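Local structure of mycolic acid synthase (Mycobacterium tuberculosis, 1L1E) at residues T67-G72 and D131-I136; H149-T154 and G162-H167; R234-W239 and G268-F273. The protein probably converts a double bond of alpha mycolic acids into a cyclopropane ring, using a methylene group from S-adenosyl-L-methionine. One frame throughout, in Å; residues are numbered along the deposited sequence.

Contact 1: T67-G72 and D131-I136; sequences TLLDIG and DRIVSI. With SAH (S-adenosyl-L-homocysteine), chain D.
Leu-69 and Ile-133 face each other at the middle of two parallel neighbouring strands, whose axes approach to 4.8 Å at 24°: Leu-69 N donates to Arg-132 O, Val-134 N to Leu-69 O, and Ile-71 N to Val-134 O. On the sheet face bearing Leu-68, Asp-70 and Val-134, Leu-68 CD1 reaches diagonally to Val-134 CG1 (3.7 Å). The valine methyl stands between its own backbone N and carbonyl carbon (chi1 62°), which leans it toward strand 67-71 and brings it near the CG of Asp-70 as well. On the other face Leu-69 and Ile-133 run side by side in the same direction, and Ile-133 CG2 touches Ile-71 CD1 at 4.1 Å. Branched aliphatic residues suit both faces, since helix 77-86 packs on Leu-68 and helix 147-157 on Ile-71 and Ile-133. These are central strands of the Rossmann-like fold of S-adenosylmethionine-dependent methyltransferases, and the cofactor sits at their C-terminal ends. There the amino nitrogen N of S-adenosylhomocysteine donates to Gly-72 O and to Ile-136 O, 2.7 Å from each, so one carbonyl from each segment grips it. Gly-72 suits this bend because its phi is positive (83°) and ribose O4' lies close against it. At the opposite end Asp-131 exchanges two hydrogen bonds with Thr-67: Asp-131 OD2 accepts from Thr-67 N on its anti lone pair (2.9 Å), and Asp-131 N donates to Thr-67 O, a use for a short acid at the strand's start. Arg-132 NH1 meets Asp-131 O from above the carbonyl plane, while its NE bonds to Leu-60 O.

Contact 2: H149-T154 and G162-H167; sequences HFFEVT and GKMLLH. With CO3 (carbonate ion), chain C.
Met-164 drives the tip of its thioether against a threonine hydroxyl: its methyl CE lies only 3.3 Å from Thr-154 OG1, and no hydrogen bond joins segments 149-154 and 162-167. The methionine crosses the threonine at about a right angle, with SD 3.6 Å from Thr-154 CG2. A bend at its last torsion (chi3 70°) turns CE toward the helix, where it also meets Phe-151 CE2. The sulfur makes a Met-aromatic contact with Phe-150, lying 5.0 Å from the ring centroid in an oblique approach. A flexible, polarisable methionine suits a niche bounded by two rings and a hydroxyl. That hydroxyl is already engaged: Thr-154 OG1 donates to Phe-150 O (2.8 Å), which also receives the helical bond from Thr-154 N, so a buried polar group is satisfied within the helix. Helix 147-157 is the connection of the beta-alpha-beta unit between strands 132-136 and 163-170, and these side chains seat it on the sheet, the helix and strand axes coming no closer than 11.1 Å. The two rings stand steeply to each other, Phe-150 pointing its CD2 at the centre of one face of Phe-151. Leu-166 comes in at the ring edges, its CD1 3.7 Å from Phe-151 CZ and its CG near the edge of Phe-150. Farther along the strand, His-167 points to the other side of the sheet, where NE2 donates to carbonate O3 at 2.8 Å (154°) and ND1 is hydrogen-bonded with Gln-282. The ion probably came from the crystallisation liquor, although a bound bicarbonate has been proposed as the base in related cyclopropane synthases.

Contact 3: R234-W239 and G268-F273; sequences RTLDMW and GCAKLF
Leu-236 CD1 approaches the Phe-273 ring obliquely, 4.1 Å from Phe-273 CD1, while the carbonyl carbon of Cys-269, one turn earlier in helix 256-274, lies in the ring plane at an edge. Tyr-232 adds an edge-to-face contact with this phenyl group. On helix 229-245, Trp-239 has Thr-235 CG2 over one face. The axes of the two segments run antiparallel at 162° and come within 8.3 Å, and Leu-236 and Ala-270 have the nearest CA atoms across them. The CG of Leu-236 is anti to the carbonyl carbon (chi1 -68°) and its chain continues extended (chi2 170°), which carries CD1 across to helix 256-274. There CD1 presses on Cys-269 CB at 3.4 Å, tighter than usual van der Waals contact, and on Ala-270 N at 3.5 Å. Alanine suits the crossing because its small side chain lets Leu-236 CB come to 3.9 Å from Ala-270 CB. Beside this apolar patch, Asp-237 OD1 rests 3.4 Å from Ala-270 CB, whereas the other oxygen, OD2, forms a salt bridge with Arg-274. The contact packs helix 229-245 antiparallel against helix 256-274, away from the central sheet. Cys-269 is probably an active-site residue, and its side chain also packs against Phe-191 and Ile-195 of helix 189-199. Leu-236 CD1 meets the CB of this cysteine, while SG lies farther off. With no hydrogen bond between them, the two segments meet through apolar packing, and the salt bridge of Asp-237 with Arg-274 adds a charged link between the same helices.

The three contacts follow one another along the chain, each closing before the next opens. Contacts 1 and 2 are neighbours, their centres about 9 Å apart, because strand 132-136 lies beside strand 163-170 in the same mixed sheet and helix 147-157 connects the two; the strands are hydrogen-bonded, as from Leu-165 N to Ile-133 O. Contact 3 stands on the opposite side of the chain's centre, with its centre about 26 Å from that of contact 1 and about 27 Å from that of contact 2. Thus the C-terminal ends of the strands carry the S-adenosylhomocysteine and part of the carbonate site, to which helix 229-245 adds Tyr-232, while helix 256-274 carries Cys-269.

Contact 1: T67-G72 and D131-I136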
loop_
_atom_site.group_PDB
_atom_site.type_symbol
_atom_site.label_atom_id
_atom_site.label_comp_id
_atom_site.label_asym_id
_atom_site.label_seq_id
_atom_site.Cartn_x
_atom_site.Cartn_y
_atom_site.Cartn_z
ATOM N N THR A 67 -4.334 19.906 -3.521
ATOM C CA THR A 67 -3.249 19.358 -2.723
ATOM C C THR A 67 -3.633 17.919 -2.376
ATOM O O THR A 67 -4.754 17.649 -1.945
ATOM C CB THR A 67 -3.043 20.154 -1.411
ATOM O OG1 THR A 67 -2.822 21.540 -1.713
ATOM C CG2 THR A 67 -1.841 19.608 -0.637
ATOM N N LEU A 68 -2.707 16.997 -2.593
ATOM C CA LEU A 68 -2.937 15.599 -2.286
ATOM C C LEU A 68 -1.977 15.152 -1.196
ATOM O O LEU A 68 -0.793 15.485 -1.232
ATOM C CB LEU A 68 -2.720 14.732 -3.528
ATOM C CG LEU A 68 -2.485 13.243 -3.221
ATOM C CD1 LEU A 68 -3.796 12.590 -2.780
ATOM C CD2 LEU A 68 -1.911 12.541 -4.461
ATOM N N LEU A 69 -2.508 14.415 -0.222
ATOM C CA LEU A 69 -1.719 13.857 0.866
ATOM C C LEU A 69 -1.567 12.358 0.624
ATOM O O LEU A 69 -2.563 11.648 0.423
ATOM C CB LEU A 69 -2.423 14.052 2.220
ATOM C CG LEU A 69 -1.801 13.272 3.381
ATOM C CD1 LEU A 69 -0.403 13.783 3.673
ATOM C CD2 LEU A 69 -2.692 13.397 4.622
ATOM N N ASP A 70 -0.329 11.882 0.644
ATOM C CA ASP A 70 -0.049 10.461 0.466
ATOM C C ASP A 70 0.384 9.936 1.823
ATOM O O ASP A 70 1.477 10.255 2.287
ATOM C CB ASP A 70 1.103 10.227 -0.506
ATOM C CG ASP A 70 1.287 8.750 -0.839
ATOM O OD1 ASP A 70 1.058 7.903 0.054
ATOM O OD2 ASP A 70 1.667 8.431 -1.986
ATOM N N ILE A 71 -0.467 9.141 2.460
ATOM C CA ILE A 71 -0.120 8.583 3.756
ATOM C C ILE A 71 0.622 7.265 3.594
ATOM O O ILE A 71 0.033 6.256 3.214
ATOM C CB ILE A 71 -1.374 8.398 4.632
ATOM C CG1 ILE A 71 -2.006 9.767 4.888
ATOM C CG2 ILE A 71 -0.986 7.722 5.951
ATOM C CD1 ILE A 71 -3.149 9.773 5.910
ATOM N N GLY A 72 1.921 7.289 3.895
ATOM C CA GLY A 72 2.767 6.116 3.742
ATOM C C GLY A 72 3.194 6.074 2.288
ATOM O O GLY A 72 2.936 5.101 1.568
ATOM N N ASP A 131 -6.923 18.587 0.096
ATOM C CA ASP A 131 -8.131 18.335 -0.683
ATOM C C ASP A 131 -8.529 16.871 -0.799
ATOM O O ASP A 131 -9.722 16.542 -0.782
ATOM C CB ASP A 131 -7.981 18.909 -2.094
ATOM C CG ASP A 131 -7.883 20.418 -2.104
ATOM O OD1 ASP A 131 -8.824 21.077 -1.606
ATOM O OD2 ASP A 131 -6.867 20.938 -2.615
ATOM N N ARG A 132 -7.532 16.003 -0.921
ATOM C CA ARG A 132 -7.765 14.576 -1.094
ATOM C C ARG A 132 -6.659 13.797 -0.408
ATOM O O ARG A 132 -5.609 14.354 -0.082
ATOM C CB ARG A 132 -7.770 14.229 -2.592
ATOM C CG ARG A 132 -8.770 15.018 -3.437
ATOM C CD ARG A 132 -10.197 14.627 -3.110
ATOM N NE ARG A 132 -11.162 15.134 -4.087
ATOM C CZ ARG A 132 -11.743 16.332 -4.036
ATOM N NH1 ARG A 132 -11.473 17.176 -3.048
ATOM N NH2 ARG A 132 -12.604 16.688 -4.976
ATOM N N ILE A 133 -6.896 12.501 -0.210
ATOM C CA ILE A 133 -5.925 11.636 0.451
ATOM C C ILE A 133 -5.860 10.282 -0.232
ATOM O O ILE A 133 -6.871 9.766 -0.720
ATOM C CB ILE A 133 -6.305 11.402 1.929
ATOM C CG1 ILE A 133 -6.235 12.709 2.707
ATOM C CG2 ILE A 133 -5.366 10.365 2.569
ATOM C CD1 ILE A 133 -6.790 12.576 4.132
ATOM N N VAL A 134 -4.662 9.716 -0.276
ATOM C CA VAL A 134 -4.452 8.404 -0.860
ATOM C C VAL A 134 -3.522 7.650 0.090
ATOM O O VAL A 134 -2.524 8.203 0.569
ATOM C CB VAL A 134 -3.793 8.507 -2.270
ATOM C CG1 VAL A 134 -2.406 9.166 -2.168
ATOM C CG2 VAL A 134 -3.677 7.121 -2.890
ATOM N N SER A 135 -3.855 6.398 0.381
ATOM C CA SER A 135 -3.033 5.578 1.267
ATOM C C SER A 135 -3.025 4.160 0.706
ATOM O O SER A 135 -4.050 3.480 0.701
ATOM C CB SER A 135 -3.600 5.572 2.686
ATOM O OG SER A 135 -2.717 4.889 3.564
ATOM N N ILE A 136 -1.865 3.724 0.230
ATOM C CA ILE A 136 -1.747 2.417 -0.390
ATOM C C ILE A 136 -0.748 1.518 0.316
ATOM O O ILE A 136 0.452 1.781 0.293
ATOM C CB ILE A 136 -1.329 2.579 -1.882
ATOM C CG1 ILE A 136 -2.396 3.369 -2.635
ATOM C CG2 ILE A 136 -1.141 1.226 -2.538
ATOM C CD1 ILE A 136 -1.948 3.815 -4.032
HETATM N N SAH D . 2.425 3.472 -0.582
HETATM C CA SAH D . 3.738 3.040 -1.064
HETATM C CB SAH D . 4.531 2.341 0.062
HETATM C CG SAH D . 3.856 1.141 0.732
HETATM S SD SAH D . 4.848 0.383 2.028
HETATM C C SAH D . 3.589 2.076 -2.254
HETATM O O SAH D . 2.450 1.818 -2.652
HETATM O OXT SAH D . 4.610 1.574 -2.747
HETATM C "C5'" SAH D . 4.118 1.144 3.517
HETATM C "C4'" SAH D . 4.387 2.645 3.677
HETATM O "O4'" SAH D . 3.565 3.248 4.718
HETATM C "C3'" SAH D . 5.826 2.965 4.074
HETATM O "O3'" SAH D . 6.207 4.180 3.389
HETATM C "C2'" SAH D . 5.741 3.172 5.562
HETATM O "O2'" SAH D . 6.874 3.879 6.072
HETATM C "C1'" SAH D . 4.439 3.907 5.670
HETATM N N9 SAH D . 3.836 3.901 7.021
HETATM C C8 SAH D . 3.592 2.880 7.884
HETATM N N7 SAH D . 3.034 3.176 9.011
HETATM C C5 SAH D . 2.875 4.553 8.914
HETATM C C6 SAH D . 2.327 5.548 9.789
HETATM N N6 SAH D . 1.812 5.256 10.993
HETATM N N1 SAH D . 2.332 6.861 9.358
HETATM C C2 SAH D . 2.847 7.163 8.140
HETATM N N3 SAH D . 3.385 6.317 7.237
HETATM C C4 SAH D . 3.368 5.015 7.693
HETATM O O HOH W 1 -4.926 22.732 -1.946
HETATM O O HOH W 2 0.103 5.546 0.177
#

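Contact 2: H149-T154 and G162-H167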
loop_
_atom_site.group_PDB
_atom_site.type_symbol
_atom_site.label_atom_id
_atom_site.label_comp_id
_atom_site.label_asym_id
_atom_site.label_seq_id
_atom_site.Cartn_x
_atom_site.Cartn_y
_atom_site.Cartn_z
ATOM N N HIS A 149 -8.473 6.547 15.549
ATOM C CA HIS A 149 -7.668 7.762 15.477
ATOM C C HIS A 149 -7.355 8.123 14.018
ATOM O O HIS A 149 -7.511 9.269 13.600
ATOM C CB HIS A 149 -6.380 7.561 16.286
ATOM C CG HIS A 149 -5.589 8.814 16.488
ATOM N ND1 HIS A 149 -6.170 10.061 16.555
ATOM C CD2 HIS A 149 -4.258 9.011 16.645
ATOM C CE1 HIS A 149 -5.233 10.973 16.738
ATOM N NE2 HIS A 149 -4.064 10.362 16.795
ATOM N N PHE A 150 -6.932 7.127 13.250
ATOM C CA PHE A 150 -6.612 7.323 11.842
ATOM C C PHE A 150 -7.798 7.912 11.082
ATOM O O PHE A 150 -7.668 8.904 10.368
ATOM C CB PHE A 150 -6.212 5.989 11.216
ATOM C CG PHE A 150 -6.049 6.043 9.729
ATOM C CD1 PHE A 150 -4.962 6.699 9.159
ATOM C CD2 PHE A 150 -6.980 5.422 8.894
ATOM C CE1 PHE A 150 -4.793 6.736 7.772
ATOM C CE2 PHE A 150 -6.823 5.451 7.500
ATOM C CZ PHE A 150 -5.729 6.106 6.940
ATOM N N PHE A 151 -8.963 7.303 11.230
ATOM C CA PHE A 151 -10.121 7.807 10.529
ATOM C C PHE A 151 -10.565 9.180 11.024
ATOM O O PHE A 151 -11.056 9.984 10.241
ATOM C CB PHE A 151 -11.246 6.773 10.576
ATOM C CG PHE A 151 -10.995 5.597 9.663
ATOM C CD1 PHE A 151 -10.796 4.315 10.178
ATOM C CD2 PHE A 151 -10.915 5.784 8.284
ATOM C CE1 PHE A 151 -10.523 3.244 9.338
ATOM C CE2 PHE A 151 -10.640 4.714 7.430
ATOM C CZ PHE A 151 -10.443 3.444 7.958
ATOM N N GLU A 152 -10.375 9.460 12.313
ATOM C CA GLU A 152 -10.733 10.770 12.846
ATOM C C GLU A 152 -9.806 11.840 12.253
ATOM O O GLU A 152 -10.256 12.920 11.878
ATOM C CB GLU A 152 -10.616 10.789 14.377
ATOM C CG GLU A 152 -10.301 12.165 14.949
ATOM C CD GLU A 152 -9.998 12.146 16.441
ATOM O OE1 GLU A 152 -9.183 11.302 16.886
ATOM O OE2 GLU A 152 -10.567 12.988 17.168
ATOM N N VAL A 153 -8.513 11.538 12.182
ATOM C CA VAL A 153 -7.537 12.481 11.641
ATOM C C VAL A 153 -7.720 12.724 10.142
ATOM O O VAL A 153 -7.681 13.868 9.690
ATOM C CB VAL A 153 -6.087 11.996 11.882
ATOM C CG1 VAL A 153 -5.100 12.963 11.252
ATOM C CG2 VAL A 153 -5.819 11.871 13.369
ATOM N N THR A 154 -7.913 11.655 9.369
ATOM C CA THR A 154 -8.095 11.804 7.926
ATOM C C THR A 154 -9.416 12.499 7.588
ATOM O O THR A 154 -9.494 13.263 6.630
ATOM C CB THR A 154 -8.034 10.436 7.199
ATOM O OG1 THR A 154 -8.880 9.489 7.871
ATOM C CG2 THR A 154 -6.603 9.920 7.169
ATOM N N GLY A 162 -14.346 16.212 0.190
ATOM C CA GLY A 162 -13.144 15.408 0.171
ATOM C C GLY A 162 -13.405 13.913 0.112
ATOM O O GLY A 162 -14.493 13.418 0.427
ATOM N N LYS A 163 -12.381 13.188 -0.308
ATOM C CA LYS A 163 -12.461 11.747 -0.399
ATOM C C LYS A 163 -11.072 11.199 -0.188
ATOM O O LYS A 163 -10.078 11.879 -0.448
ATOM C CB LYS A 163 -13.008 11.307 -1.764
ATOM C CG LYS A 163 -12.412 12.039 -2.958
ATOM C CD LYS A 163 -13.300 13.204 -3.403
ATOM C CE LYS A 163 -14.634 12.709 -3.963
ATOM N NZ LYS A 163 -15.551 13.818 -4.378
ATOM N N MET A 164 -11.015 9.977 0.326
ATOM C CA MET A 164 -9.759 9.296 0.571
ATOM C C MET A 164 -9.855 7.943 -0.117
ATOM O O MET A 164 -10.937 7.336 -0.167
ATOM C CB MET A 164 -9.539 9.106 2.083
ATOM C CG MET A 164 -8.467 8.065 2.472
ATOM S SD MET A 164 -7.852 8.218 4.202
ATOM C CE MET A 164 -9.264 7.705 5.152
ATOM N N LEU A 165 -8.741 7.491 -0.679
ATOM C CA LEU A 165 -8.702 6.184 -1.312
ATOM C C LEU A 165 -7.834 5.383 -0.365
ATOM O O LEU A 165 -6.652 5.674 -0.212
ATOM C CB LEU A 165 -8.047 6.242 -2.697
ATOM C CG LEU A 165 -7.997 4.934 -3.514
ATOM C CD1 LEU A 165 -7.005 3.962 -2.905
ATOM C CD2 LEU A 165 -9.396 4.305 -3.582
ATOM N N LEU A 166 -8.431 4.386 0.278
ATOM C CA LEU A 166 -7.736 3.538 1.228
ATOM C C LEU A 166 -7.563 2.175 0.561
ATOM O O LEU A 166 -8.541 1.499 0.284
ATOM C CB LEU A 166 -8.589 3.382 2.496
ATOM C CG LEU A 166 -7.951 3.186 3.873
ATOM C CD1 LEU A 166 -8.896 2.347 4.743
ATOM C CD2 LEU A 166 -6.611 2.517 3.760
ATOM N N HIS A 167 -6.317 1.788 0.321
ATOM C CA HIS A 167 -5.981 0.526 -0.319
ATOM C C HIS A 167 -5.257 -0.312 0.729
ATOM O O HIS A 167 -4.223 0.097 1.256
ATOM C CB HIS A 167 -5.105 0.829 -1.548
ATOM C CG HIS A 167 -4.357 -0.346 -2.092
ATOM N ND1 HIS A 167 -4.189 -0.546 -3.445
ATOM C CD2 HIS A 167 -3.665 -1.333 -1.478
ATOM C CE1 HIS A 167 -3.422 -1.602 -3.639
ATOM N NE2 HIS A 167 -3.090 -2.099 -2.461
HETATM C C CO3 C . -0.943 -3.928 -0.383
HETATM O O1 CO3 C . -2.050 -3.367 0.454
HETATM O O2 CO3 C . 0.087 -4.602 0.204
HETATM O O3 CO3 C . -0.980 -3.771 -1.725
#

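Contact 3: R234-W239 and G268-F273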
loop_
_atom_site.group_PDB
_atom_site.type_symbol
_atom_site.label_atom_id
_atom_site.label_comp_id
_atom_site.label_asym_id
_atom_site.label_seq_id
_atom_site.Cartn_x
_atom_site.Cartn_y
_atom_site.Cartn_z
ATOM N N ARG A 234 -0.319 -12.328 -8.555
ATOM C CA ARG A 234 0.643 -12.204 -9.646
ATOM C C ARG A 234 1.780 -11.221 -9.337
ATOM O O ARG A 234 2.898 -11.359 -9.849
ATOM C CB ARG A 234 -0.045 -11.775 -10.940
ATOM C CG ARG A 234 0.712 -12.285 -12.154
ATOM C CD ARG A 234 1.027 -11.214 -13.156
ATOM N NE ARG A 234 -0.072 -10.993 -14.080
ATOM C CZ ARG A 234 0.083 -10.915 -15.396
ATOM N NH1 ARG A 234 1.291 -11.047 -15.923
ATOM N NH2 ARG A 234 -0.964 -10.700 -16.181
ATOM N N THR A 235 1.480 -10.217 -8.521
ATOM C CA THR A 235 2.480 -9.236 -8.128
ATOM C C THR A 235 3.513 -9.995 -7.295
ATOM O O THR A 235 4.711 -9.927 -7.547
ATOM C CB THR A 235 1.856 -8.134 -7.260
ATOM O OG1 THR A 235 0.813 -7.480 -7.993
ATOM C CG2 THR A 235 2.918 -7.112 -6.844
ATOM N N LEU A 236 3.027 -10.736 -6.306
ATOM C CA LEU A 236 3.892 -11.511 -5.431
ATOM C C LEU A 236 4.719 -12.522 -6.229
ATOM O O LEU A 236 5.901 -12.705 -5.949
ATOM C CB LEU A 236 3.053 -12.217 -4.356
ATOM C CG LEU A 236 2.402 -11.281 -3.318
ATOM C CD1 LEU A 236 1.414 -12.056 -2.468
ATOM C CD2 LEU A 236 3.477 -10.650 -2.437
ATOM N N ASP A 237 4.107 -13.180 -7.211
ATOM C CA ASP A 237 4.846 -14.139 -8.027
ATOM C C ASP A 237 6.002 -13.421 -8.712
ATOM O O ASP A 237 7.145 -13.890 -8.704
ATOM C CB ASP A 237 3.952 -14.766 -9.108
ATOM C CG ASP A 237 3.021 -15.833 -8.563
ATOM O OD1 ASP A 237 3.377 -16.481 -7.554
ATOM O OD2 ASP A 237 1.936 -16.038 -9.157
ATOM N N MET A 238 5.707 -12.270 -9.303
ATOM C CA MET A 238 6.741 -11.524 -9.997
ATOM C C MET A 238 7.845 -11.006 -9.083
ATOM O O MET A 238 9.010 -11.004 -9.474
ATOM C CB MET A 238 6.115 -10.398 -10.820
ATOM C CG MET A 238 5.288 -10.927 -12.002
ATOM S SD MET A 238 4.534 -9.653 -13.027
ATOM C CE MET A 238 5.848 -9.280 -14.135
ATOM N N TRP A 239 7.505 -10.576 -7.868
ATOM C CA TRP A 239 8.549 -10.114 -6.956
ATOM C C TRP A 239 9.445 -11.286 -6.594
ATOM O O TRP A 239 10.663 -11.136 -6.476
ATOM C CB TRP A 239 7.964 -9.524 -5.666
ATOM C CG TRP A 239 7.382 -8.139 -5.807
ATOM C CD1 TRP A 239 7.717 -7.190 -6.737
ATOM C CD2 TRP A 239 6.405 -7.536 -4.953
ATOM N NE1 TRP A 239 7.007 -6.037 -6.512
ATOM C CE2 TRP A 239 6.194 -6.222 -5.422
ATOM C CE3 TRP A 239 5.684 -7.981 -3.831
ATOM C CZ2 TRP A 239 5.292 -5.347 -4.813
ATOM C CZ3 TRP A 239 4.785 -7.109 -3.224
ATOM C CH2 TRP A 239 4.597 -5.810 -3.717
ATOM N N GLY A 268 4.700 -17.774 -0.315
ATOM C CA GLY A 268 3.611 -18.180 0.554
ATOM C C GLY A 268 2.367 -17.316 0.443
ATOM O O GLY A 268 1.253 -17.831 0.437
ATOM N N CYS A 269 2.540 -16.001 0.371
ATOM C CA CYS A 269 1.390 -15.112 0.258
ATOM C C CYS A 269 0.755 -15.213 -1.127
ATOM O O CYS A 269 -0.452 -15.020 -1.280
ATOM C CB CYS A 269 1.787 -13.662 0.550
ATOM S SG CYS A 269 2.060 -13.287 2.312
ATOM N N ALA A 270 1.563 -15.511 -2.139
ATOM C CA ALA A 270 1.027 -15.637 -3.486
ATOM C C ALA A 270 -0.024 -16.745 -3.479
ATOM O O ALA A 270 -1.085 -16.605 -4.092
ATOM C CB ALA A 270 2.140 -15.962 -4.478
ATOM N N LYS A 271 0.279 -17.836 -2.777
ATOM C CA LYS A 271 -0.634 -18.982 -2.660
ATOM C C LYS A 271 -1.911 -18.625 -1.903
ATOM O O LYS A 271 -3.001 -19.064 -2.267
ATOM C CB LYS A 271 0.030 -20.137 -1.904
ATOM C CG LYS A 271 1.013 -20.986 -2.690
ATOM C CD LYS A 271 1.517 -22.124 -1.798
ATOM C CE LYS A 271 2.334 -23.159 -2.554
ATOM N NZ LYS A 271 2.708 -24.288 -1.650
ATOM N N LEU A 272 -1.763 -17.837 -0.840
ATOM C CA LEU A 272 -2.895 -17.451 -0.012
ATOM C C LEU A 272 -3.938 -16.603 -0.717
ATOM O O LEU A 272 -5.130 -16.883 -0.619
ATOM C CB LEU A 272 -2.410 -16.727 1.243
ATOM C CG LEU A 272 -1.465 -17.498 2.177
ATOM C CD1 LEU A 272 -1.431 -16.783 3.509
ATOM C CD2 LEU A 272 -1.929 -18.944 2.370
ATOM N N PHE A 273 -3.503 -15.559 -1.418
ATOM C CA PHE A 273 -4.447 -14.706 -2.126
ATOM C C PHE A 273 -5.048 -15.449 -3.310
ATOM O O PHE A 273 -6.194 -15.223 -3.679
ATOM C CB PHE A 273 -3.760 -13.420 -2.600
ATOM C CG PHE A 273 -3.396 -12.477 -1.477
ATOM C CD1 PHE A 273 -2.251 -12.687 -0.714
ATOM C CD2 PHE A 273 -4.207 -11.390 -1.178
ATOM C CE1 PHE A 273 -1.920 -11.828 0.330
ATOM C CE2 PHE A 273 -3.889 -10.528 -0.139
ATOM C CZ PHE A 273 -2.741 -10.747 0.619
#